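Local coordinates for copper-sensitive operon repressor (CsoR) (Geobacillus thermodenitrificans, PDB 4M1P), which binds copper(I) and DNA, and probably represses a copper-responsive operon until the metal switches it off its operator, at residues R37-M42 with I50-Q55; Q69-H74 with D97-F102. The protein carries 1 engineered substitution. One frame throughout, in Å; residues are numbered along the deposited sequence.

Interaction 1: R37-M42 with I50-Q55; sequences RGVQKM and IDILVQ
M42 reaches from one helix across to I52 and D51 on the next, and its terminal methyl reaches farthest: CE lies 3.6 Å from I52 CG1 and rests against the backbone where D51 runs into I52. Nearer its own helix, M42 CB lies along I52 CG1 at 3.7 Å. The bend at chi3 (71°) turns the methyl aside from the extended start of the chain, while SD, one bond back, meets Q55 CG at 3.9 Å with the two side chains nearly perpendicular. A turn away, V39 divides its branches. CG2 packs on Q55 CB at 3.8 Å, and CG1 looks across to I52 CG2 at the longer distance of 4.2 Å. I52 thus offers CG1 to the methionine and CG2 to the valine; an alanine here would probably leave both without their partner and open a gap between the helices. Farther out, I52 also packs on R17 of the second subunit, and Q40 NE2 donates a hydrogen bond to E33 OE1 of that subunit. With axes 10.1 Å apart and running at 172°, the two segments form the turn end of an antiparallel helical hairpin, the building block of the four-helix bundle in CsoR dimers.

Interaction 2: Q69-H74 with D97-F102; sequences QLLERH and DVIKQF. With CU1 (copper (I) ion), chain B.
L71 bridges to I99 and V98 over a wide backbone separation, the nearest CA atoms, those of L71 and I99, standing 9.1 Å apart, and its helical turn also carries a copper ligand. In the all-helical CsoR fold this is one point where the last helix, 88-103, meets the long helix 49-85, through methyl groups at the ends of side chains rather than by close backbones. The two branches of L71 share the work. CD2 meets I99 CD1 at 3.7 Å, the side chains crossing at about a right angle, and CD1 approaches V98 CG2 at 4.3 Å. Chi1 of L71 (-168°) swings CG opposite the backbone N, carrying both methyls toward helix 88-103. Other subunits complete the packing, since V98 lies on I50 of the second subunit and L71 on M96 of the third.

Three residues farther along, H74 belongs to the Cu(I) site, which joins two subunits: C78 of the same chain, one turn on, and C49 of the second subunit supply the two sulfurs. The copper bond holds the imidazole, and the ring of Y48, also of the second subunit, meets it with the planes at about 85°. R73 lies beside the site, its NH1 4.0 Å from the copper ion; its NH2 forms a salt bridge with E21 and NH1 is hydrogen-bonded to the carbonyl of I15, a tie between this helix and the N-terminal part of the chain. The single nitrogen among the three ligand atoms is H74 ND1, 2.1 Å from the copper ion.

Helix 49-85 serves both contacts: near its start it meets the end of helix 19-44 in interaction 1, and farther along it meets helix 88-103 in interaction 2. Within one chain they do not touch: their centres are 27 Å apart and their nearest atoms about 17 Å. The dimer brings them together, because L70 of interaction 2 packs on I52 of the second subunit. Copper follows the same pattern. The side chain of I52 is about 9 Å from one copper ion and about 6 Å from the side chain of C49, while H74 of interaction 2 binds another copper ion, in a site built from two subunits. Copper binding could therefore be felt at both contacts, consistent with an allosteric repressor.

Interaction 1: R37-M42 with I50-Q55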
# COMPACT_ATOMS: atom_id res chain seq x y z
N ARG A 37 -5.53 12.77 18.54
CA ARG A 37 -6.23 12.94 19.81
C ARG A 37 -7.74 12.92 19.61
O ARG A 37 -8.48 12.48 20.49
CB ARG A 37 -5.77 14.21 20.52
CG ARG A 37 -4.31 14.16 20.93
CD ARG A 37 -3.80 15.47 21.45
NE ARG A 37 -4.57 15.93 22.60
CZ ARG A 37 -4.22 16.99 23.32
NH1 ARG A 37 -3.13 17.66 23.01
NH2 ARG A 37 -4.96 17.36 24.36
N GLY A 38 -8.19 13.40 18.46
CA GLY A 38 -9.59 13.27 18.11
C GLY A 38 -9.98 11.81 18.19
O GLY A 38 -11.00 11.46 18.78
N VAL A 39 -9.14 10.96 17.61
CA VAL A 39 -9.38 9.52 17.59
C VAL A 39 -9.36 8.98 19.02
O VAL A 39 -10.18 8.14 19.38
CB VAL A 39 -8.35 8.79 16.70
CG1 VAL A 39 -8.40 7.30 16.92
CG2 VAL A 39 -8.61 9.12 15.25
N GLN A 40 -8.43 9.49 19.81
CA GLN A 40 -8.38 9.19 21.24
C GLN A 40 -9.72 9.50 21.93
O GLN A 40 -10.26 8.64 22.62
CB GLN A 40 -7.25 9.98 21.90
CG GLN A 40 -5.85 9.45 21.57
CD GLN A 40 -4.75 10.33 22.11
OE1 GLN A 40 -4.99 11.47 22.52
NE2 GLN A 40 -3.53 9.81 22.13
N LYS A 41 -10.24 10.70 21.72
CA LYS A 41 -11.52 11.07 22.33
C LYS A 41 -12.64 10.16 21.84
O LYS A 41 -13.50 9.76 22.63
CB LYS A 41 -11.86 12.54 22.05
N MET A 42 -12.62 9.84 20.55
CA MET A 42 -13.61 8.94 19.96
C MET A 42 -13.64 7.58 20.66
O MET A 42 -14.71 7.06 20.98
CB MET A 42 -13.35 8.74 18.46
CG MET A 42 -13.58 9.99 17.63
SD MET A 42 -13.37 9.71 15.86
CE MET A 42 -14.83 8.73 15.53
N ILE A 50 -16.60 2.12 13.00
CA ILE A 50 -16.50 2.55 11.61
C ILE A 50 -16.08 4.02 11.52
O ILE A 50 -15.18 4.37 10.76
CB ILE A 50 -17.82 2.31 10.85
CG1 ILE A 50 -18.07 0.82 10.64
CG2 ILE A 50 -17.81 3.04 9.51
CD1 ILE A 50 -17.09 0.14 9.68
N ASP A 51 -16.73 4.86 12.32
CA ASP A 51 -16.38 6.28 12.39
C ASP A 51 -14.90 6.45 12.74
O ASP A 51 -14.20 7.27 12.14
CB ASP A 51 -17.23 6.98 13.45
CG ASP A 51 -18.70 6.97 13.11
OD1 ASP A 51 -19.03 6.85 11.91
OD2 ASP A 51 -19.53 7.11 14.03
N ILE A 52 -14.44 5.66 13.69
CA ILE A 52 -13.04 5.71 14.10
C ILE A 52 -12.11 5.29 12.96
O ILE A 52 -11.09 5.95 12.71
CB ILE A 52 -12.82 4.85 15.35
CG1 ILE A 52 -13.50 5.52 16.55
CG2 ILE A 52 -11.34 4.64 15.62
CD1 ILE A 52 -13.26 4.85 17.87
N LEU A 53 -12.47 4.23 12.25
CA LEU A 53 -11.66 3.73 11.15
C LEU A 53 -11.55 4.76 10.02
O LEU A 53 -10.48 4.96 9.45
CB LEU A 53 -12.20 2.40 10.62
CG LEU A 53 -11.97 1.22 11.56
CD1 LEU A 53 -12.89 0.07 11.22
CD2 LEU A 53 -10.52 0.78 11.49
N VAL A 54 -12.66 5.43 9.73
CA VAL A 54 -12.66 6.52 8.76
C VAL A 54 -11.61 7.57 9.14
O VAL A 54 -10.80 7.97 8.30
CB VAL A 54 -14.05 7.16 8.63
CG1 VAL A 54 -13.97 8.44 7.81
CG2 VAL A 54 -15.01 6.18 7.98
N GLN A 55 -11.60 7.99 10.41
CA GLN A 55 -10.62 8.97 10.87
C GLN A 55 -9.20 8.44 10.81
O GLN A 55 -8.27 9.18 10.50
CB GLN A 55 -10.94 9.46 12.28
CG GLN A 55 -12.02 10.51 12.29
CD GLN A 55 -11.74 11.63 11.31
OE1 GLN A 55 -10.72 12.31 11.40
NE2 GLN A 55 -12.65 11.81 10.35

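Interaction 2: Q69-H74 with D97-F102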
# COMPACT_ATOMS: atom_id res chain seq x y z
N GLN A 69 6.08 14.50 0.75
CA GLN A 69 6.58 15.86 0.61
C GLN A 69 8.02 15.94 1.08
O GLN A 69 8.87 16.53 0.42
CB GLN A 69 5.71 16.84 1.39
N LEU A 70 8.29 15.32 2.23
CA LEU A 70 9.63 15.33 2.79
C LEU A 70 10.57 14.52 1.91
O LEU A 70 11.74 14.85 1.76
CB LEU A 70 9.63 14.75 4.21
CG LEU A 70 8.75 15.47 5.23
CD1 LEU A 70 9.15 15.08 6.64
CD2 LEU A 70 8.83 16.98 5.06
N LEU A 71 10.04 13.46 1.31
CA LEU A 71 10.83 12.62 0.43
C LEU A 71 11.30 13.41 -0.79
O LEU A 71 12.49 13.42 -1.12
CB LEU A 71 10.01 11.41 -0.02
CG LEU A 71 10.75 10.28 -0.71
CD1 LEU A 71 11.88 9.81 0.17
CD2 LEU A 71 9.80 9.15 -0.95
N GLU A 72 10.35 14.08 -1.43
CA GLU A 72 10.64 14.87 -2.62
C GLU A 72 11.59 16.01 -2.28
O GLU A 72 12.55 16.26 -3.01
CB GLU A 72 9.35 15.43 -3.23
CG GLU A 72 8.40 14.37 -3.77
CD GLU A 72 7.21 14.98 -4.51
OE1 GLU A 72 6.11 15.03 -3.92
OE2 GLU A 72 7.38 15.40 -5.67
N ARG A 73 11.33 16.69 -1.17
CA ARG A 73 12.18 17.78 -0.75
C ARG A 73 13.61 17.28 -0.60
O ARG A 73 14.54 17.88 -1.15
CB ARG A 73 11.67 18.38 0.57
CG ARG A 73 12.16 19.79 0.86
CD ARG A 73 13.56 19.79 1.45
NE ARG A 73 13.86 21.05 2.12
CZ ARG A 73 14.99 21.29 2.78
NH1 ARG A 73 15.93 20.36 2.84
NH2 ARG A 73 15.18 22.47 3.37
N HIS A 74 13.79 16.18 0.12
CA HIS A 74 15.13 15.65 0.37
C HIS A 74 15.83 15.29 -0.94
O HIS A 74 17.01 15.59 -1.12
CB HIS A 74 15.06 14.43 1.29
CG HIS A 74 16.40 13.88 1.67
ND1 HIS A 74 17.33 14.59 2.40
CD2 HIS A 74 16.97 12.68 1.42
CE1 HIS A 74 18.41 13.86 2.58
NE2 HIS A 74 18.22 12.69 1.99
N ASP A 97 17.36 3.08 1.03
CA ASP A 97 17.04 2.39 2.27
C ASP A 97 15.67 2.81 2.83
O ASP A 97 14.90 1.95 3.24
CB ASP A 97 18.14 2.57 3.31
CG ASP A 97 19.30 1.61 3.09
OD1 ASP A 97 19.06 0.50 2.56
OD2 ASP A 97 20.45 1.96 3.45
N VAL A 98 15.37 4.11 2.83
CA VAL A 98 14.08 4.55 3.34
C VAL A 98 12.93 4.16 2.41
O VAL A 98 11.82 3.92 2.87
CB VAL A 98 14.03 6.07 3.67
CG1 VAL A 98 15.10 6.43 4.66
CG2 VAL A 98 14.16 6.92 2.42
N ILE A 99 13.20 4.08 1.11
CA ILE A 99 12.20 3.59 0.16
C ILE A 99 11.81 2.14 0.50
O ILE A 99 10.62 1.83 0.65
CB ILE A 99 12.70 3.67 -1.29
CG1 ILE A 99 12.91 5.13 -1.71
CG2 ILE A 99 11.74 2.98 -2.24
CD1 ILE A 99 11.73 6.03 -1.41
N LYS A 100 12.81 1.28 0.65
CA LYS A 100 12.58 -0.11 1.05
C LYS A 100 11.93 -0.20 2.44
O LYS A 100 11.16 -1.12 2.71
CB LYS A 100 13.90 -0.90 1.04
N GLN A 101 12.23 0.76 3.30
CA GLN A 101 11.63 0.80 4.64
C GLN A 101 10.13 1.08 4.54
O GLN A 101 9.33 0.45 5.23
CB GLN A 101 12.31 1.87 5.49
CG GLN A 101 11.74 2.02 6.90
CD GLN A 101 12.07 0.84 7.80
OE1 GLN A 101 13.21 0.37 7.83
NE2 GLN A 101 11.08 0.35 8.55
N PHE A 102 9.76 2.03 3.68
CA PHE A 102 8.35 2.36 3.47
C PHE A 102 7.63 1.22 2.76
O PHE A 102 6.40 1.21 2.68
CB PHE A 102 8.22 3.64 2.66
CG PHE A 102 8.26 4.90 3.49
CD1 PHE A 102 7.27 5.17 4.43
CD2 PHE A 102 9.27 5.84 3.31
CE1 PHE A 102 7.30 6.33 5.18
CE2 PHE A 102 9.30 7.00 4.06
CZ PHE A 102 8.32 7.24 5.00
CU CU1 B . 17.04 16.54 3.18